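Local coordinates for protein response regulator aspartate phosphatase H (PDB 3Q15) that dephosphorylates the sporulation phosphotransferase Spo0F and also acts on the response regulator ComA, so separating competence from sporulation in time in Bacillus subtilis, at residues Ile164-Leu168 with Ser184-Ile188; Ser178-Ile182 with Leu211-Asn217; Leu225-Asn230 with His244-Ala248; Leu264-Ser268 with Phe283-Gly287. All coordinates share one frame; numbering follows the deposited sequence.

Contact 1 (Ile164-Leu168 with Ser184-Ile188); sequences ILQAL and SLFVI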
# COMPACT_ATOMS: atom_id res chain seq x y z
N ILE A 164 -4.24 -9.61 -2.96
CA ILE A 164 -5.28 -10.60 -3.23
C ILE A 164 -4.93 -11.46 -4.44
O ILE A 164 -5.34 -12.62 -4.53
CB ILE A 164 -6.67 -9.95 -3.43
CG1 ILE A 164 -7.76 -11.00 -3.24
CG2 ILE A 164 -6.77 -9.29 -4.80
CD1 ILE A 164 -7.72 -11.69 -1.90
N LEU A 165 -4.17 -10.90 -5.38
CA LEU A 165 -3.74 -11.65 -6.55
C LEU A 165 -2.70 -12.70 -6.18
O LEU A 165 -2.56 -13.72 -6.87
CB LEU A 165 -3.21 -10.72 -7.64
CG LEU A 165 -4.25 -9.87 -8.39
CD1 LEU A 165 -3.55 -8.95 -9.39
CD2 LEU A 165 -5.28 -10.74 -9.08
N GLN A 166 -1.95 -12.46 -5.11
CA GLN A 166 -0.99 -13.45 -4.63
C GLN A 166 -1.70 -14.58 -3.90
O GLN A 166 -1.31 -15.74 -3.99
CB GLN A 166 0.05 -12.81 -3.71
CG GLN A 166 0.94 -11.80 -4.40
CD GLN A 166 2.10 -11.37 -3.53
OE1 GLN A 166 2.11 -10.26 -2.99
NE2 GLN A 166 3.10 -12.24 -3.39
N ALA A 167 -2.76 -14.23 -3.16
CA ALA A 167 -3.57 -15.22 -2.48
C ALA A 167 -4.24 -16.15 -3.49
O ALA A 167 -4.11 -17.37 -3.41
CB ALA A 167 -4.61 -14.55 -1.60
N LEU A 168 -4.95 -15.56 -4.44
CA LEU A 168 -5.69 -16.32 -5.45
C LEU A 168 -4.79 -17.27 -6.25
O LEU A 168 -5.21 -18.38 -6.61
CB LEU A 168 -6.43 -15.38 -6.41
CG LEU A 168 -7.32 -16.06 -7.45
CD1 LEU A 168 -8.48 -16.79 -6.78
CD2 LEU A 168 -7.83 -15.04 -8.46
N SER A 184 -11.88 -14.80 -2.79
CA SER A 184 -10.83 -14.02 -3.44
C SER A 184 -11.36 -13.33 -4.69
O SER A 184 -10.97 -12.20 -5.00
CB SER A 184 -9.63 -14.90 -3.78
OG SER A 184 -8.99 -15.36 -2.60
N LEU A 185 -12.25 -14.01 -5.40
CA LEU A 185 -12.89 -13.43 -6.58
C LEU A 185 -13.78 -12.26 -6.18
O LEU A 185 -13.79 -11.23 -6.85
CB LEU A 185 -13.69 -14.49 -7.34
CG LEU A 185 -12.84 -15.61 -7.95
CD1 LEU A 185 -13.71 -16.77 -8.44
CD2 LEU A 185 -11.98 -15.07 -9.09
N PHE A 186 -14.52 -12.42 -5.09
CA PHE A 186 -15.34 -11.33 -4.56
C PHE A 186 -14.49 -10.11 -4.21
O PHE A 186 -14.87 -8.98 -4.50
CB PHE A 186 -16.15 -11.78 -3.34
CG PHE A 186 -17.26 -12.73 -3.66
CD1 PHE A 186 -17.66 -12.94 -4.97
CD2 PHE A 186 -17.93 -13.41 -2.65
CE1 PHE A 186 -18.69 -13.82 -5.27
CE2 PHE A 186 -18.96 -14.28 -2.94
CZ PHE A 186 -19.34 -14.49 -4.26
N VAL A 187 -13.34 -10.36 -3.59
CA VAL A 187 -12.44 -9.27 -3.22
C VAL A 187 -11.92 -8.54 -4.46
O VAL A 187 -11.89 -7.32 -4.50
CB VAL A 187 -11.26 -9.77 -2.37
CG1 VAL A 187 -10.25 -8.65 -2.17
CG2 VAL A 187 -11.77 -10.29 -1.03
N ILE A 188 -11.54 -9.31 -5.48
CA ILE A 188 -11.06 -8.72 -6.73
C ILE A 188 -12.15 -7.86 -7.38
O ILE A 188 -11.89 -6.74 -7.82
CB ILE A 188 -10.59 -9.81 -7.70
CG1 ILE A 188 -9.42 -10.59 -7.11
CG2 ILE A 188 -10.20 -9.20 -9.04
CD1 ILE A 188 -9.00 -11.79 -7.94

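Contact 2 (Ser178-Ile182 with Leu211-Asn217); sequences SIRTI and LAMDIQN. With SO4 (sulfate ion), chain F.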
# COMPACT_ATOMS: atom_id res chain seq x y z
N SER A 178 -11.67 -24.08 -2.67
CA SER A 178 -12.62 -23.38 -3.53
C SER A 178 -13.28 -22.20 -2.82
O SER A 178 -13.48 -21.14 -3.42
CB SER A 178 -13.69 -24.35 -4.05
OG SER A 178 -14.34 -25.02 -2.99
N ILE A 179 -13.62 -22.38 -1.55
CA ILE A 179 -14.22 -21.32 -0.76
C ILE A 179 -13.36 -20.05 -0.78
O ILE A 179 -13.85 -18.96 -1.08
CB ILE A 179 -14.47 -21.76 0.69
CG1 ILE A 179 -15.51 -22.88 0.74
CG2 ILE A 179 -14.92 -20.58 1.54
CD1 ILE A 179 -16.82 -22.54 0.06
N ARG A 180 -12.08 -20.20 -0.44
CA ARG A 180 -11.16 -19.07 -0.45
C ARG A 180 -11.03 -18.48 -1.84
O ARG A 180 -10.79 -17.28 -1.99
CB ARG A 180 -9.77 -19.49 0.07
CG ARG A 180 -9.62 -19.42 1.59
CD ARG A 180 -9.66 -17.99 2.09
NE ARG A 180 -9.26 -17.89 3.49
CZ ARG A 180 -10.01 -17.36 4.45
NH1 ARG A 180 -11.21 -16.87 4.18
NH2 ARG A 180 -9.55 -17.31 5.69
N THR A 181 -11.18 -19.32 -2.86
CA THR A 181 -11.08 -18.89 -4.25
C THR A 181 -12.25 -17.99 -4.60
O THR A 181 -12.08 -16.95 -5.23
CB THR A 181 -11.07 -20.10 -5.21
OG1 THR A 181 -9.91 -20.91 -4.94
CG2 THR A 181 -11.03 -19.65 -6.66
N ILE A 182 -13.44 -18.39 -4.17
CA ILE A 182 -14.64 -17.59 -4.39
C ILE A 182 -14.54 -16.26 -3.65
O ILE A 182 -14.80 -15.21 -4.22
CB ILE A 182 -15.90 -18.35 -3.94
CG1 ILE A 182 -16.13 -19.57 -4.84
CG2 ILE A 182 -17.11 -17.42 -3.96
CD1 ILE A 182 -17.26 -20.47 -4.39
N LEU A 211 -17.96 -21.57 -10.03
CA LEU A 211 -17.26 -22.38 -9.04
C LEU A 211 -18.20 -22.77 -7.91
O LEU A 211 -18.22 -23.92 -7.47
CB LEU A 211 -16.05 -21.60 -8.50
CG LEU A 211 -15.13 -22.36 -7.55
CD1 LEU A 211 -14.62 -23.64 -8.21
CD2 LEU A 211 -13.98 -21.47 -7.12
N ALA A 212 -18.99 -21.80 -7.44
CA ALA A 212 -19.93 -22.02 -6.35
C ALA A 212 -20.98 -23.07 -6.69
O ALA A 212 -21.43 -23.82 -5.81
CB ALA A 212 -20.61 -20.70 -5.97
N MET A 213 -21.39 -23.13 -7.95
CA MET A 213 -22.37 -24.12 -8.39
C MET A 213 -21.76 -25.51 -8.51
O MET A 213 -22.43 -26.51 -8.26
CB MET A 213 -23.04 -23.70 -9.70
CG MET A 213 -24.22 -22.76 -9.52
SD MET A 213 -25.09 -22.41 -11.06
CE MET A 213 -26.57 -21.61 -10.44
N ASP A 214 -20.49 -25.57 -8.89
CA ASP A 214 -19.78 -26.84 -8.96
C ASP A 214 -19.71 -27.50 -7.59
O ASP A 214 -20.02 -28.68 -7.45
CB ASP A 214 -18.38 -26.65 -9.54
CG ASP A 214 -18.38 -26.42 -11.04
OD1 ASP A 214 -17.72 -25.47 -11.50
OD2 ASP A 214 -19.03 -27.21 -11.77
N ILE A 215 -19.32 -26.73 -6.58
CA ILE A 215 -19.21 -27.27 -5.22
C ILE A 215 -20.56 -27.33 -4.52
O ILE A 215 -20.64 -27.67 -3.34
CB ILE A 215 -18.23 -26.44 -4.36
CG1 ILE A 215 -18.68 -24.98 -4.30
CG2 ILE A 215 -16.82 -26.54 -4.91
CD1 ILE A 215 -17.75 -24.09 -3.52
N GLN A 216 -21.62 -27.00 -5.26
CA GLN A 216 -22.98 -27.02 -4.73
C GLN A 216 -23.09 -26.32 -3.38
O GLN A 216 -23.61 -26.89 -2.41
CB GLN A 216 -23.51 -28.46 -4.63
CG GLN A 216 -23.78 -29.10 -5.99
CD GLN A 216 -24.28 -30.53 -5.87
OE1 GLN A 216 -24.12 -31.18 -4.84
NE2 GLN A 216 -24.90 -31.03 -6.94
N ASN A 217 -22.61 -25.08 -3.32
CA ASN A 217 -22.75 -24.26 -2.12
C ASN A 217 -23.82 -23.19 -2.34
O ASN A 217 -23.58 -22.21 -3.03
CB ASN A 217 -21.41 -23.62 -1.74
CG ASN A 217 -21.47 -22.90 -0.41
OD1 ASN A 217 -22.33 -22.05 -0.18
ND2 ASN A 217 -20.54 -23.24 0.49
S SO4 F . -12.66 -16.13 7.49
O1 SO4 F . -13.11 -17.20 6.61
O2 SO4 F . -13.60 -16.00 8.60
O3 SO4 F . -11.33 -16.43 8.01
O4 SO4 F . -12.62 -14.87 6.74

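Contact 3 (Leu225-Asn230 with His244-Ala248); sequences LLNIAN and HFQKA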
# COMPACT_ATOMS: atom_id res chain seq x y z
N LEU A 225 -24.85 -14.53 -7.26
CA LEU A 225 -25.93 -14.02 -8.10
C LEU A 225 -26.29 -12.60 -7.70
O LEU A 225 -26.56 -11.75 -8.55
CB LEU A 225 -27.15 -14.93 -7.99
CG LEU A 225 -27.05 -16.30 -8.66
CD1 LEU A 225 -28.20 -17.20 -8.23
CD2 LEU A 225 -27.02 -16.16 -10.18
N LEU A 226 -26.28 -12.34 -6.39
CA LEU A 226 -26.53 -11.00 -5.87
C LEU A 226 -25.44 -10.04 -6.33
O LEU A 226 -25.73 -8.92 -6.76
CB LEU A 226 -26.58 -11.04 -4.34
CG LEU A 226 -26.68 -9.69 -3.63
CD1 LEU A 226 -27.90 -8.92 -4.10
CD2 LEU A 226 -26.72 -9.91 -2.13
N ASN A 227 -24.19 -10.48 -6.22
CA ASN A 227 -23.06 -9.66 -6.64
C ASN A 227 -23.11 -9.35 -8.13
O ASN A 227 -22.81 -8.23 -8.55
CB ASN A 227 -21.74 -10.34 -6.26
CG ASN A 227 -21.49 -10.31 -4.77
OD1 ASN A 227 -22.14 -9.57 -4.04
ND2 ASN A 227 -20.53 -11.11 -4.31
N ILE A 228 -23.48 -10.34 -8.93
CA ILE A 228 -23.67 -10.13 -10.36
C ILE A 228 -24.76 -9.10 -10.63
O ILE A 228 -24.58 -8.19 -11.44
CB ILE A 228 -24.02 -11.45 -11.08
CG1 ILE A 228 -22.85 -12.43 -10.97
CG2 ILE A 228 -24.36 -11.20 -12.54
CD1 ILE A 228 -23.13 -13.79 -11.55
N ALA A 229 -25.89 -9.23 -9.93
CA ALA A 229 -27.00 -8.30 -10.07
C ALA A 229 -26.60 -6.86 -9.72
O ALA A 229 -26.92 -5.92 -10.45
CB ALA A 229 -28.18 -8.75 -9.22
N ASN A 230 -25.91 -6.69 -8.60
CA ASN A 230 -25.43 -5.36 -8.21
C ASN A 230 -24.47 -4.81 -9.25
O ASN A 230 -24.44 -3.61 -9.52
CB ASN A 230 -24.76 -5.39 -6.84
CG ASN A 230 -25.76 -5.47 -5.70
OD1 ASN A 230 -26.84 -4.88 -5.77
ND2 ASN A 230 -25.41 -6.21 -4.65
N HIS A 244 -31.03 -11.16 -12.44
CA HIS A 244 -30.18 -11.84 -11.48
C HIS A 244 -30.67 -11.65 -10.04
O HIS A 244 -30.58 -12.57 -9.23
CB HIS A 244 -28.72 -11.42 -11.64
CG HIS A 244 -28.08 -11.97 -12.89
ND1 HIS A 244 -28.27 -11.40 -14.13
CD2 HIS A 244 -27.29 -13.05 -13.08
CE1 HIS A 244 -27.60 -12.09 -15.03
NE2 HIS A 244 -27.00 -13.10 -14.42
N PHE A 245 -31.20 -10.47 -9.74
CA PHE A 245 -31.78 -10.24 -8.42
C PHE A 245 -32.83 -11.32 -8.13
O PHE A 245 -32.83 -11.92 -7.06
CB PHE A 245 -32.41 -8.85 -8.30
CG PHE A 245 -31.43 -7.76 -7.96
CD1 PHE A 245 -30.65 -7.85 -6.82
CD2 PHE A 245 -31.31 -6.64 -8.77
CE1 PHE A 245 -29.75 -6.84 -6.49
CE2 PHE A 245 -30.41 -5.64 -8.45
CZ PHE A 245 -29.63 -5.74 -7.32
N GLN A 246 -33.69 -11.57 -9.11
CA GLN A 246 -34.75 -12.56 -8.94
C GLN A 246 -34.21 -13.98 -8.84
O GLN A 246 -34.77 -14.83 -8.14
CB GLN A 246 -35.79 -12.42 -10.05
CG GLN A 246 -36.50 -11.07 -10.01
CD GLN A 246 -37.55 -10.92 -11.09
OE1 GLN A 246 -37.58 -11.66 -12.07
NE2 GLN A 246 -38.44 -9.94 -10.91
N LYS A 247 -33.10 -14.25 -9.53
CA LYS A 247 -32.42 -15.53 -9.38
C LYS A 247 -31.88 -15.69 -7.96
O LYS A 247 -32.04 -16.74 -7.35
CB LYS A 247 -31.29 -15.67 -10.40
CG LYS A 247 -31.76 -15.90 -11.83
CD LYS A 247 -30.58 -16.12 -12.76
CE LYS A 247 -31.06 -16.49 -14.16
NZ LYS A 247 -31.87 -17.74 -14.14
N ALA A 248 -31.25 -14.64 -7.45
CA ALA A 248 -30.75 -14.64 -6.08
C ALA A 248 -31.90 -14.76 -5.09
O ALA A 248 -31.80 -15.44 -4.08
CB ALA A 248 -29.94 -13.38 -5.81

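Contact 4 (Leu264-Ser268 with Phe283-Gly287); sequences LFGLS and FIEEG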
# COMPACT_ATOMS: atom_id res chain seq x y z
N LEU A 264 -33.68 -8.21 -1.56
CA LEU A 264 -34.89 -7.44 -1.86
C LEU A 264 -34.64 -5.92 -1.91
O LEU A 264 -35.39 -5.19 -2.56
CB LEU A 264 -36.00 -7.77 -0.86
CG LEU A 264 -36.54 -9.20 -0.95
CD1 LEU A 264 -37.60 -9.46 0.12
CD2 LEU A 264 -37.09 -9.48 -2.33
N PHE A 265 -33.60 -5.45 -1.24
CA PHE A 265 -33.28 -4.02 -1.30
C PHE A 265 -32.66 -3.65 -2.64
O PHE A 265 -32.96 -2.60 -3.20
CB PHE A 265 -32.37 -3.60 -0.15
CG PHE A 265 -31.85 -2.19 -0.29
CD1 PHE A 265 -32.64 -1.11 0.05
CD2 PHE A 265 -30.58 -1.95 -0.79
CE1 PHE A 265 -32.17 0.18 -0.09
CE2 PHE A 265 -30.10 -0.66 -0.93
CZ PHE A 265 -30.91 0.41 -0.58
N GLY A 266 -31.78 -4.51 -3.14
CA GLY A 266 -31.18 -4.31 -4.45
C GLY A 266 -32.24 -4.33 -5.52
O GLY A 266 -32.31 -3.44 -6.38
N LEU A 267 -33.10 -5.34 -5.46
CA LEU A 267 -34.20 -5.47 -6.41
C LEU A 267 -35.08 -4.23 -6.38
O LEU A 267 -35.41 -3.66 -7.42
CB LEU A 267 -35.02 -6.72 -6.09
CG LEU A 267 -36.17 -7.08 -7.03
CD1 LEU A 267 -35.72 -7.08 -8.49
CD2 LEU A 267 -36.77 -8.43 -6.66
N SER A 268 -35.46 -3.80 -5.17
CA SER A 268 -36.34 -2.64 -5.01
C SER A 268 -35.71 -1.35 -5.54
O SER A 268 -36.31 -0.63 -6.33
CB SER A 268 -36.73 -2.46 -3.54
OG SER A 268 -37.51 -3.56 -3.09
N PHE A 283 -41.78 -5.44 -3.12
CA PHE A 283 -40.61 -6.11 -2.57
C PHE A 283 -40.05 -5.34 -1.38
O PHE A 283 -39.40 -5.92 -0.51
CB PHE A 283 -39.53 -6.31 -3.65
CG PHE A 283 -39.97 -7.20 -4.78
CD1 PHE A 283 -40.21 -8.55 -4.58
CD2 PHE A 283 -40.16 -6.69 -6.06
CE1 PHE A 283 -40.62 -9.37 -5.61
CE2 PHE A 283 -40.56 -7.50 -7.10
CZ PHE A 283 -40.80 -8.85 -6.88
N ILE A 284 -40.32 -4.04 -1.33
CA ILE A 284 -39.94 -3.23 -0.18
C ILE A 284 -40.70 -3.67 1.07
O ILE A 284 -40.10 -3.90 2.12
CB ILE A 284 -40.21 -1.74 -0.42
CG1 ILE A 284 -39.32 -1.21 -1.54
CG2 ILE A 284 -39.97 -0.95 0.86
CD1 ILE A 284 -39.64 0.21 -1.94
N GLU A 285 -42.02 -3.78 0.95
CA GLU A 285 -42.83 -4.23 2.07
C GLU A 285 -42.47 -5.66 2.45
O GLU A 285 -42.53 -6.03 3.62
CB GLU A 285 -44.33 -4.13 1.73
CG GLU A 285 -44.85 -2.71 1.61
CD GLU A 285 -46.36 -2.66 1.44
OE1 GLU A 285 -46.95 -1.59 1.68
OE2 GLU A 285 -46.96 -3.69 1.06
N GLU A 286 -42.10 -6.46 1.46
CA GLU A 286 -41.72 -7.84 1.70
C GLU A 286 -40.43 -7.91 2.51
O GLU A 286 -40.31 -8.72 3.43
CB GLU A 286 -41.55 -8.60 0.38
CG GLU A 286 -41.16 -10.06 0.55
CD GLU A 286 -41.05 -10.81 -0.77
OE1 GLU A 286 -40.28 -11.78 -0.84
OE2 GLU A 286 -41.74 -10.42 -1.74
N GLY A 287 -39.47 -7.06 2.17
CA GLY A 287 -38.20 -7.02 2.87
C GLY A 287 -38.32 -6.53 4.30
O GLY A 287 -37.61 -7.00 5.19

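Contact 1 (Ile164-Leu168 with Ser184-Ile188)
I164 reaches across from helix 157-172 and lies against S184, V187 and I188 of helix 178-194. Its CB already stands 4.0 Å from CG1 of V187. At CG1 the contact tightens, with V187 CG1 at 3.6 Å; this branch is set anti to the backbone N (chi1 -161°), which carries it over V187 while CG2 is left to meet CG1 of I188 at 3.7 Å. The chain ends at CD1, which rests between V187 CG1 and the OG of S184. That hydroxyl is hydrogen-bonded to the carbonyl of R180 one turn earlier, so it meets the isoleucine as a buried polar atom already satisfied within its own helix. With only an alanine methyl in place of I164, V187 would probably lose its partner across the contact and CG1 of I188 the methyl now packed on it. Further along, L168 divides its two methyls: CD1 sits 3.7 Å from S184 CB, and CD2 presses on I188 CD1 at 3.5 Å, tighter than usual for two carbons. L165 CD2 reaches the same I188 methyl from another direction, roughly at right angles to that of L168 CD2. The segments run nearly antiparallel, 9.8 Å apart at their axes, in neighbouring predicted TPR repeats of the superhelix. Helix 137-153 packs on I164 and S184 through F145, helix 198-214 backs L185 and I188, and Y378 of the second subunit packs on L165.

Contact 2 (Ser178-Ile182 with Leu211-Asn217)
Apolar contacts carry the meeting of I182 and L211, which joins the start of helix 178-194 to the end of helix 198-214, the paired helices of the predicted TPR 3 hairpin, where the chain turns into helix 218-235. L211 CD2 inserts between T181 and I182, 3.5 Å from T181 CG2, a tight carbon pair, and 3.7 Å from I182 CG1. CD1 of I182 continues over A212, 3.7 Å from its CB, and on to CD1 of I215. That methyl also meets I179 CD1 at 4.0 Å. Polar atoms lie against carbon: S178 OG is 3.5 Å from I215 CG2, and ND2 of N217 approaches I179 CD1 at about a right angle between the side chains. N217 is an N-cap, its OD1 accepting from the backbone N of F220, directly after a Schellman motif in which Q216 has positive phi and N217 N bonds back to A212 O. R180 takes no part in this packing; its guanidinium edge faces a sulfate, probably from the crystallisation liquor; NH2 donates to its O3 almost straight (3.1 Å, 170°) and NH1 to O1 at a more bent angle. A leucine in place of R180 would probably leave the sulfate without both donors and E142 without its salt-bridge mate. Helix 218-235 closes one side, F220 packing on I179, I182 and A212, while helix 157-172 meets T181 through L168 and Y171.

Contact 3 (Leu225-Asn230 with His244-Ala248)
The two antiparallel helices of a tetratricopeptide repeat, predicted as TPR 4, meet where A229 faces H244 and F245. Their segment axes approach to 8.0 Å at 161°, and small residues permit this: A229 CB stands 3.6 Å from H244 CB, and at the other end A248 CB meets L225 CB at 3.9 Å. Two rings receive methyl groups on a face. The A229 methyl sits almost centrally over F245, 3.5 Å from the ring centroid and 8° off its normal, a well-centred CH-pi contact. I228 makes the second one: its CG2, anti to the backbone N, lies over the H244 ring but is displaced toward the rim, closest to CD2 at 3.5 Å. At the edge of F245 come two further groups from helix 218-235, a methyl and an amide oxygen. L226 CD1 touches CE1 at 3.7 Å, and N230 OD1 lies near the ring plane, 3.3 Å from CZ; the amide plane is turned 72° from the ring. L225 CD2 comes near the edge of H244. The imidazole is further fixed by ND1, which is hydrogen-bonded to the carbonyl of M240 one turn back, and Y232 meets its ring at a shallow angle. Helix 198-214 packs on L225 and I228, and helix 260-273 on L226 and F245. With A229 and A248 as the small residues that let the helices pack closely, and F245 as the large aromatic of the second helix lying across the first, the pair matches the TPR signature, consistent with the predicted repeat.

Contact 4 (Leu264-Ser268 with Phe283-Gly287)
The ring of F283 takes the L267 side chain on one face: CD2 stands above its centre, 3.7 Å from the centroid and only 5° off the normal, so that all six ring carbons lie at similar distances from this one methyl. L264 comes to the same ring obliquely, its CD2 4.0 Å from CD1 of F283, and the two side chains cross at about a right angle. The other methyl of L264, CD1, bears on the aliphatic part of E286, 3.6 Å from CG. E286 is extended, with CG anti to the backbone N (chi1 -180°), and its carboxylate continues past the leucine to a salt bridge from OE1 to R253 of helix 238-255. These helices, 260-273 and 277-290, form the antiparallel hairpin of the predicted TPR 5, their segment axes 8.9 Å apart. G287 faces L264 without a side chain; a CB there would come close to the CB of the leucine. At the opposite end of the contact S268 turns OG back to its own helix, donating to L264 O at 2.7 Å; that carbonyl also accepts from S268 N, the two donors arriving from opposite faces of its plane. The same hydroxyl oxygen lies 3.3 Å from I284 CG1 and 3.5 Å from F283 CB. Beyond I284 stand F303 and Q307 of helix 299-310, while V242 and F245 of helix 238-255 pack on L267.

Contacts 3 and 4 each close the hairpin of one predicted repeat, whereas contact 1 joins helices of successive repeats; contacts 1 and 2 share helix 178-194 and touch where L168 CD1 packs on T181 CG2. Contacts 1, 3 and 4 are buried, and contact 2, at helix ends, is only partly so. Chemistry follows place: branched aliphatic chains fill contact 1, methyl-on-ring packing marks contacts 3 and 4, and contact 2 adds helix capping and a sulfate-bound arginine. F245 links contacts 3 and 4 directly, touching G266 and L267, while F186 of contact 1 reaches N227 of contact 3.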